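Side-chain contacts in folylpolyglutamate synthase (FolC) (Helicobacter pylori, PDB 6K8C), which probably adds glutamate to dihydropteroate and then, one residue at a time, to reduced folates, using ATP, in the making of folate and its polyglutamates: residues Q108-Q111 / F115-A118; V286-H291 / L310-Y315; A362-V367 / Y386-E391. All blocks are in the same frame, centred on the assembly; numbering follows the deposited sequence.

How the contacts relate
The three contacts follow one another along the chain, each closing before the next opens. Contact 1 joins helices 100-110 and 114-118 in the part related to the Mur ligase middle domain, and its centre lies about 37 Å from that of contact 2 and about 36 Å from that of contact 3. Contacts 2 and 3 both reach the six-stranded sheet of the C-terminal part, with centres about 17 Å apart, and they touch: Ile-311 CD1 of strand 308-312 packs on Phe-364 CE1 at 3.6 Å. Contact 1 thus lies in one lobe of this ligase, while contacts 2 and 3 pack together in the glutamate ligase domain region.

Contact 1 (Q108-Q111 / F115-A118); sequences QQLQ and FSSA
A short-range helix-to-helix junction, made by one hydroxyl-to-carbonyl bond with an apolar touch beside it, ties Leu-110 of helix 100-110 to Ser-116 and Phe-115 in helix 114-118. Only three residues separate the two segments, so the contact closes the short connection between consecutive helices. Ser-116 supplies the polar link: its OG donates to Leu-110 O at 2.7 Å. Approach is from above the peptide plane, the hydroxyl lying 63° out of the carbonyl plane and off the lone pairs. Ser-116 turns its OG anti to its own carbonyl carbon (chi1 -68°), which carries the hydroxyl across to the first helix. The same oxygen also comes alongside the root of the leucine side chain, with Ser-116 OG 3.6 Å from Leu-110 CB. Further out, Leu-110 CD2 meets the ring edge of Phe-115 near its plane, 4.4 Å from CE1, so this apolar touch is a loose one. The backbones come nearest at Gln-111 CA and Ser-116 CA, 5.7 Å apart. The Gln-111 side chain folds back along its own segment instead, where its NE2 donates to Gln-108 O, three residues earlier, at 3.1 Å, on a lone pair in the carbonyl plane. On the buried side, Leu-110 touches Tyr-124, Leu-128 and Met-131 of helix 121-132 and Phe-38 of helix 28-41, while Phe-115 packs against Ile-34 and Phe-38 of helix 28-41, leaving the connection seated on both helices.

Contact 2 (V286-H291 / L310-Y315); sequences VGHNPH and LIYNCY
His-288, in the loop between strand 282-285 and helix 290-303, reaches across to Tyr-312, the last residue of strand 308-312, and Cys-314 just after it. Its CB points toward the 310-315 segment, and with CG anti to the backbone N (chi1 -167°) the imidazole is held out from the loop. Along the ring, CD2 lies 3.5 Å from Cys-314 CB and CE1 3.6 Å from Tyr-312 OH. The tip, NE2, does most: it is hydrogen-bonded to Tyr-312 OH at 2.6 Å, nearly straight at 169°, and sits 3.3 Å from Cys-314 CB, which approaches the ring obliquely. Each ring receives the other's polar atom at its edge, near its plane. The two rings meet rim to rim, their planes 39° apart, so neither covers the other's face. Around them, Lys-318 and Val-323 also touch His-288, and Ala-320 touches both Tyr-312 and Cys-314. The contact thus joins the loop after strand 282-285 to the C-terminal end of strand 308-312 and the loop beyond; the strands run parallel in the glutamate ligase domain. Either group could be the donor, and a bond this short and straight should fix the rotation of the imidazole and settle the phenol's hydroxyl against it.

Contact 3 (A362-V367 / Y386-E391); sequences ALFEDV and YKRYQE
Polar contacts centre on Arg-388, whose NH1 reaches the backbone carbonyls of two successive residues. It donates weakly to Phe-364 O at 3.3 Å and, through a more bent geometry (122°), weakly to Glu-365 O at 3.2 Å. A water makes a second, indirect link: it donates to Phe-364 O at 2.7 Å and accepts from Arg-388 NH2, meeting the guanidinium at its edge. Two weak bonds and one water bridge thus share the grip on the loop. The carboxylates of Glu-365 and Asp-366 stay well away from NH1, so any pull they exert would be through longer-range attraction.

The segments join the edge strand 361-363, and the loop that follows it, to helix 379-390, the C-terminal helix lying against the six-stranded mixed sheet of the Mur ligase glutamate ligase domain.

Flat groups make the next kind of contact. Phe-364 and Arg-388 pass in opposite directions, and Phe-364 CD2 lies over one guanidinium face, 3.7 Å from Arg-388 CZ. The planes are 59° apart, so the two groups are not stacked flat. A bend at chi3 (47°) in the arginine turns the guanidinium toward the loop.

Apolar packing is sparser: Val-367 CG2 approaches the ring edge of Tyr-389, 4.4 Å from CD1. Tyr-389 also touches Leu-278 and Ser-279 of strand 276-279, while Leu-337 lies against both Phe-364 and Arg-388.

Contact 1 (Q108-Q111 / F115-A118)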
loop_
_atom_site.group_PDB
_atom_site.type_symbol
_atom_site.label_atom_id
_atom_site.label_comp_id
_atom_site.label_asym_id
_atom_site.label_seq_id
_atom_site.Cartn_x
_atom_site.Cartn_y
_atom_site.Cartn_z
ATOM N N GLN A 108 -16.452 12.199 14.288
ATOM C CA GLN A 108 -17.428 12.736 15.234
ATOM C C GLN A 108 -18.807 12.124 15.019
ATOM O O GLN A 108 -19.544 11.891 15.983
ATOM C CB GLN A 108 -17.488 14.258 15.123
ATOM C CG GLN A 108 -16.407 14.983 15.914
ATOM C CD GLN A 108 -16.259 14.451 17.335
ATOM O OE1 GLN A 108 -17.247 14.233 18.037
ATOM N NE2 GLN A 108 -15.019 14.246 17.764
ATOM N N GLN A 109 -19.169 11.839 13.764
ATOM C CA GLN A 109 -20.452 11.197 13.498
ATOM C C GLN A 109 -20.449 9.736 13.935
ATOM O O GLN A 109 -21.471 9.223 14.407
ATOM C CB GLN A 109 -20.800 11.301 12.012
ATOM C CG GLN A 109 -20.862 12.719 11.470
ATOM C CD GLN A 109 -21.238 12.754 10.001
ATOM O OE1 GLN A 109 -20.502 13.291 9.172
ATOM N NE2 GLN A 109 -22.388 12.176 9.669
ATOM N N LEU A 110 -19.316 9.044 13.778
ATOM C CA LEU A 110 -19.272 7.612 14.062
ATOM C C LEU A 110 -19.193 7.310 15.555
ATOM O O LEU A 110 -19.796 6.336 16.023
ATOM C CB LEU A 110 -18.072 6.969 13.365
ATOM C CG LEU A 110 -18.124 6.757 11.856
ATOM C CD1 LEU A 110 -16.818 6.131 11.392
ATOM C CD2 LEU A 110 -19.304 5.874 11.502
ATOM N N GLN A 111 -18.428 8.104 16.304
ATOM C CA GLN A 111 -17.991 7.693 17.635
ATOM C C GLN A 111 -19.143 7.499 18.617
ATOM O O GLN A 111 -18.970 6.795 19.617
ATOM C CB GLN A 111 -16.995 8.711 18.195
ATOM C CG GLN A 111 -17.478 10.152 18.151
ATOM C CD GLN A 111 -18.413 10.490 19.298
ATOM O OE1 GLN A 111 -18.286 9.947 20.395
ATOM N NE2 GLN A 111 -19.364 11.382 19.046
ATOM N N PHE A 115 -21.289 0.300 17.797
ATOM C CA PHE A 115 -20.471 -0.501 16.888
ATOM C C PHE A 115 -19.112 0.142 16.640
ATOM O O PHE A 115 -18.143 -0.557 16.323
ATOM C CB PHE A 115 -21.208 -0.754 15.562
ATOM C CG PHE A 115 -21.616 0.493 14.822
ATOM C CD1 PHE A 115 -20.694 1.217 14.082
ATOM C CD2 PHE A 115 -22.935 0.919 14.835
ATOM C CE1 PHE A 115 -21.072 2.355 13.391
ATOM C CE2 PHE A 115 -23.322 2.051 14.142
ATOM C CZ PHE A 115 -22.389 2.773 13.422
ATOM N N SER A 116 -19.015 1.464 16.792
ATOM C CA SER A 116 -17.729 2.130 16.623
ATOM C C SER A 116 -16.772 1.785 17.756
ATOM O O SER A 116 -15.569 1.613 17.528
ATOM C CB SER A 116 -17.932 3.638 16.530
ATOM O OG SER A 116 -18.594 3.973 15.322
ATOM N N SER A 117 -17.281 1.681 18.985
ATOM C CA SER A 117 -16.422 1.282 20.094
ATOM C C SER A 117 -16.000 -0.172 19.976
ATOM O O SER A 117 -14.914 -0.541 20.437
ATOM C CB SER A 117 -17.131 1.520 21.429
ATOM O OG SER A 117 -17.256 2.902 21.697
ATOM N N ALA A 118 -16.836 -1.011 19.362
ATOM C CA ALA A 118 -16.483 -2.413 19.177
ATOM C C ALA A 118 -15.434 -2.615 18.088
ATOM O O ALA A 118 -14.833 -3.691 18.020
ATOM C CB ALA A 118 -17.735 -3.228 18.847
#

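Contact 2 (V286-H291 / L310-Y315)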
loop_
_atom_site.group_PDB
_atom_site.type_symbol
_atom_site.label_atom_id
_atom_site.label_comp_id
_atom_site.label_asym_id
_atom_site.label_seq_id
_atom_site.Cartn_x
_atom_site.Cartn_y
_atom_site.Cartn_z
ATOM N N VAL A 286 9.547 3.099 1.529
ATOM C CA VAL A 286 9.044 1.978 2.315
ATOM C C VAL A 286 9.231 0.634 1.624
ATOM O O VAL A 286 8.780 -0.389 2.156
ATOM C CB VAL A 286 7.551 2.164 2.642
ATOM C CG1 VAL A 286 7.355 3.400 3.506
ATOM C CG2 VAL A 286 6.740 2.272 1.353
ATOM N N GLY A 287 9.875 0.597 0.464
ATOM C CA GLY A 287 9.977 -0.642 -0.282
ATOM C C GLY A 287 11.046 -1.585 0.243
ATOM O O GLY A 287 11.831 -1.264 1.134
ATOM N N HIS A 288 11.053 -2.795 -0.322
ATOM C CA HIS A 288 12.182 -3.716 -0.149
ATOM C C HIS A 288 12.075 -4.743 -1.278
ATOM O O HIS A 288 11.443 -5.790 -1.122
ATOM C CB HIS A 288 12.212 -4.391 1.205
ATOM C CG HIS A 288 13.513 -5.078 1.489
ATOM N ND1 HIS A 288 13.877 -6.260 0.879
ATOM C CD2 HIS A 288 14.554 -4.727 2.281
ATOM C CE1 HIS A 288 15.079 -6.617 1.299
ATOM N NE2 HIS A 288 15.511 -5.704 2.150
ATOM N N ASN A 289 12.697 -4.421 -2.407
ATOM C CA ASN A 289 12.578 -5.203 -3.628
ATOM C C ASN A 289 13.771 -4.886 -4.498
ATOM O O ASN A 289 14.236 -3.739 -4.503
ATOM C CB ASN A 289 11.285 -4.860 -4.381
ATOM C CG ASN A 289 10.345 -6.028 -4.482
ATOM O OD1 ASN A 289 10.499 -7.027 -3.779
ATOM N ND2 ASN A 289 9.357 -5.915 -5.364
ATOM N N PRO A 290 14.281 -5.858 -5.255
ATOM C CA PRO A 290 15.298 -5.524 -6.256
ATOM C C PRO A 290 14.836 -4.432 -7.199
ATOM O O PRO A 290 15.634 -3.571 -7.591
ATOM C CB PRO A 290 15.520 -6.860 -6.984
ATOM C CG PRO A 290 15.141 -7.896 -5.983
ATOM C CD PRO A 290 13.986 -7.300 -5.220
ATOM N N HIS A 291 13.552 -4.429 -7.560
ATOM C CA HIS A 291 13.061 -3.421 -8.492
ATOM C C HIS A 291 13.104 -2.025 -7.880
ATOM O O HIS A 291 13.556 -1.070 -8.523
ATOM C CB HIS A 291 11.642 -3.759 -8.946
ATOM C CG HIS A 291 11.152 -2.882 -10.051
ATOM N ND1 HIS A 291 11.422 -3.138 -11.379
ATOM C CD2 HIS A 291 10.439 -1.731 -10.027
ATOM C CE1 HIS A 291 10.882 -2.192 -12.126
ATOM N NE2 HIS A 291 10.280 -1.326 -11.330
ATOM N N LEU A 310 23.135 4.442 3.991
ATOM C CA LEU A 310 21.867 3.725 4.005
ATOM C C LEU A 310 21.427 3.472 5.443
ATOM O O LEU A 310 22.194 2.928 6.243
ATOM C CB LEU A 310 21.988 2.397 3.251
ATOM C CG LEU A 310 20.698 1.583 3.138
ATOM C CD1 LEU A 310 19.691 2.296 2.244
ATOM C CD2 LEU A 310 20.994 0.189 2.597
ATOM N N ILE A 311 20.198 3.868 5.765
ATOM C CA ILE A 311 19.561 3.544 7.039
ATOM C C ILE A 311 18.558 2.434 6.763
ATOM O O ILE A 311 17.615 2.623 5.984
ATOM C CB ILE A 311 18.886 4.779 7.662
ATOM C CG1 ILE A 311 19.942 5.821 8.027
ATOM C CG2 ILE A 311 18.078 4.396 8.900
ATOM C CD1 ILE A 311 19.386 7.225 8.227
ATOM N N TYR A 312 18.757 1.272 7.383
ATOM C CA TYR A 312 18.208 0.050 6.812
ATOM C C TYR A 312 17.885 -0.987 7.877
ATOM O O TYR A 312 18.631 -1.164 8.845
ATOM C CB TYR A 312 19.207 -0.545 5.803
ATOM C CG TYR A 312 18.797 -1.867 5.187
ATOM C CD1 TYR A 312 18.003 -1.906 4.045
ATOM C CD2 TYR A 312 19.213 -3.073 5.737
ATOM C CE1 TYR A 312 17.629 -3.115 3.473
ATOM C CE2 TYR A 312 18.842 -4.282 5.176
ATOM C CZ TYR A 312 18.052 -4.298 4.043
ATOM O OH TYR A 312 17.680 -5.499 3.479
ATOM N N ASN A 313 16.765 -1.675 7.670
ATOM C CA ASN A 313 16.507 -2.984 8.252
ATOM C C ASN A 313 15.506 -3.678 7.339
ATOM O O ASN A 313 14.946 -3.062 6.430
ATOM C CB ASN A 313 15.991 -2.884 9.693
ATOM C CG ASN A 313 16.506 -4.013 10.573
ATOM O OD1 ASN A 313 16.870 -5.084 10.082
ATOM N ND2 ASN A 313 16.530 -3.781 11.880
ATOM N N CYS A 314 15.281 -4.969 7.572
ATOM C CA CYS A 314 14.334 -5.684 6.724
ATOM C C CYS A 314 13.752 -6.874 7.474
ATOM O O CYS A 314 14.262 -7.300 8.512
ATOM C CB CYS A 314 14.991 -6.137 5.418
ATOM S SG CYS A 314 16.095 -7.542 5.600
ATOM N N TYR A 315 12.663 -7.401 6.924
ATOM C CA TYR A 315 12.016 -8.579 7.474
ATOM C C TYR A 315 12.791 -9.835 7.075
ATOM O O TYR A 315 13.642 -9.812 6.179
ATOM C CB TYR A 315 10.561 -8.655 7.000
ATOM C CG TYR A 315 9.672 -7.594 7.613
ATOM C CD1 TYR A 315 9.520 -7.498 8.992
ATOM C CD2 TYR A 315 8.994 -6.678 6.811
ATOM C CE1 TYR A 315 8.712 -6.526 9.558
ATOM C CE2 TYR A 315 8.183 -5.704 7.368
ATOM C CZ TYR A 315 8.045 -5.633 8.740
ATOM O OH TYR A 315 7.241 -4.662 9.294
#

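Contact 3 (A362-V367 / Y386-E391)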
loop_
_atom_site.group_PDB
_atom_site.type_symbol
_atom_site.label_atom_id
_atom_site.label_comp_id
_atom_site.label_asym_id
_atom_site.label_seq_id
_atom_site.Cartn_x
_atom_site.Cartn_y
_atom_site.Cartn_z
ATOM N N ALA A 362 27.298 0.106 11.065
ATOM C CA ALA A 362 27.191 0.424 12.484
ATOM C C ALA A 362 25.702 0.523 12.786
ATOM O O ALA A 362 24.865 0.428 11.883
ATOM C CB ALA A 362 27.933 1.714 12.841
ATOM N N LEU A 363 25.370 0.707 14.060
ATOM C CA LEU A 363 23.982 0.930 14.432
ATOM C C LEU A 363 23.601 2.386 14.186
ATOM O O LEU A 363 24.416 3.298 14.348
ATOM C CB LEU A 363 23.741 0.572 15.900
ATOM C CG LEU A 363 24.014 -0.864 16.357
ATOM C CD1 LEU A 363 23.350 -1.118 17.705
ATOM C CD2 LEU A 363 23.548 -1.878 15.325
ATOM N N PHE A 364 22.351 2.604 13.790
ATOM C CA PHE A 364 21.865 3.966 13.607
ATOM C C PHE A 364 21.574 4.611 14.956
ATOM O O PHE A 364 20.922 4.007 15.813
ATOM C CB PHE A 364 20.599 3.996 12.757
ATOM C CG PHE A 364 19.975 5.365 12.674
ATOM C CD1 PHE A 364 20.516 6.343 11.852
ATOM C CD2 PHE A 364 18.884 5.692 13.460
ATOM C CE1 PHE A 364 19.954 7.607 11.792
ATOM C CE2 PHE A 364 18.316 6.948 13.404
ATOM C CZ PHE A 364 18.850 7.909 12.571
ATOM N N GLU A 365 22.039 5.851 15.128
ATOM C CA GLU A 365 21.659 6.672 16.275
ATOM C C GLU A 365 21.154 8.042 15.848
ATOM O O GLU A 365 20.030 8.409 16.209
ATOM C CB GLU A 365 22.824 6.793 17.274
ATOM C CG GLU A 365 24.197 7.098 16.696
ATOM C CD GLU A 365 25.314 6.564 17.583
ATOM O OE1 GLU A 365 26.478 6.978 17.395
ATOM O OE2 GLU A 365 25.028 5.727 18.471
ATOM N N ASP A 366 21.928 8.810 15.080
ATOM C CA ASP A 366 21.491 10.131 14.644
ATOM C C ASP A 366 21.945 10.393 13.215
ATOM O O ASP A 366 22.869 9.754 12.704
ATOM C CB ASP A 366 22.021 11.249 15.563
ATOM C CG ASP A 366 21.838 10.936 17.041
ATOM O OD1 ASP A 366 20.686 10.973 17.528
ATOM O OD2 ASP A 366 22.853 10.662 17.723
ATOM N N VAL A 367 21.280 11.353 12.573
ATOM C CA VAL A 367 21.652 11.811 11.239
ATOM C C VAL A 367 22.504 13.066 11.381
ATOM O O VAL A 367 22.188 13.956 12.185
ATOM C CB VAL A 367 20.409 12.064 10.362
ATOM C CG1 VAL A 367 19.620 10.774 10.163
ATOM C CG2 VAL A 367 19.519 13.155 10.956
ATOM N N TYR A 386 11.075 7.926 11.306
ATOM C CA TYR A 386 10.419 9.228 11.340
ATOM C C TYR A 386 10.120 9.662 12.769
ATOM O O TYR A 386 10.211 10.852 13.096
ATOM C CB TYR A 386 9.133 9.182 10.518
ATOM C CG TYR A 386 8.389 10.494 10.495
ATOM C CD1 TYR A 386 8.983 11.640 9.979
ATOM C CD2 TYR A 386 7.094 10.589 10.985
ATOM C CE1 TYR A 386 8.307 12.843 9.952
ATOM C CE2 TYR A 386 6.409 11.791 10.964
ATOM C CZ TYR A 386 7.020 12.915 10.447
ATOM O OH TYR A 386 6.346 14.116 10.423
ATOM N N LYS A 387 9.758 8.714 13.633
ATOM C CA LYS A 387 9.478 9.051 15.025
ATOM C C LYS A 387 10.743 9.506 15.742
ATOM O O LYS A 387 10.736 10.518 16.451
ATOM C CB LYS A 387 8.848 7.855 15.737
ATOM C CG LYS A 387 7.345 7.737 15.524
ATOM C CD LYS A 387 6.949 6.309 15.188
ATOM C CE LYS A 387 5.682 5.895 15.914
ATOM N NZ LYS A 387 5.649 4.426 16.172
ATOM N N ARG A 388 11.845 8.774 15.558
ATOM C CA ARG A 388 13.110 9.169 16.170
ATOM C C ARG A 388 13.609 10.484 15.589
ATOM O O ARG A 388 14.160 11.322 16.314
ATOM C CB ARG A 388 14.146 8.061 15.982
ATOM C CG ARG A 388 13.708 6.719 16.562
ATOM C CD ARG A 388 14.754 5.626 16.378
ATOM N NE ARG A 388 16.097 6.064 16.743
ATOM C CZ ARG A 388 17.178 5.293 16.670
ATOM N NH1 ARG A 388 18.364 5.773 17.022
ATOM N NH2 ARG A 388 17.071 4.039 16.250
ATOM N N TYR A 389 13.411 10.685 14.285
ATOM C CA TYR A 389 13.773 11.946 13.644
ATOM C C TYR A 389 12.917 13.094 14.165
ATOM O O TYR A 389 13.403 14.221 14.316
ATOM C CB TYR A 389 13.624 11.797 12.131
ATOM C CG TYR A 389 13.856 13.047 11.320
ATOM C CD1 TYR A 389 15.140 13.513 11.076
ATOM C CD2 TYR A 389 12.790 13.744 10.767
ATOM C CE1 TYR A 389 15.357 14.650 10.321
ATOM C CE2 TYR A 389 12.996 14.884 10.012
ATOM C CZ TYR A 389 14.281 15.329 9.790
ATOM O OH TYR A 389 14.494 16.462 9.038
ATOM N N GLN A 390 11.643 12.820 14.447
ATOM C CA GLN A 390 10.737 13.851 14.939
ATOM C C GLN A 390 11.182 14.372 16.299
ATOM O O GLN A 390 11.294 15.586 16.507
ATOM C CB GLN A 390 9.321 13.291 15.022
ATOM C CG GLN A 390 8.400 13.717 13.903
ATOM C CD GLN A 390 6.963 13.351 14.196
ATOM O OE1 GLN A 390 6.679 12.253 14.676
ATOM N NE2 GLN A 390 6.045 14.271 13.917
ATOM N N GLU A 391 11.444 13.463 17.239
ATOM C CA GLU A 391 11.874 13.840 18.580
ATOM C C GLU A 391 13.250 14.491 18.596
ATOM O O GLU A 391 13.708 14.897 19.668
ATOM C CB GLU A 391 11.864 12.604 19.481
ATOM C CG GLU A 391 10.604 11.759 19.322
ATOM C CD GLU A 391 10.353 10.826 20.491
ATOM O OE1 GLU A 391 9.265 10.211 20.536
ATOM O OE2 GLU A 391 11.241 10.700 21.360
HETATM O O HOH W 1 19.370 1.803 15.941
#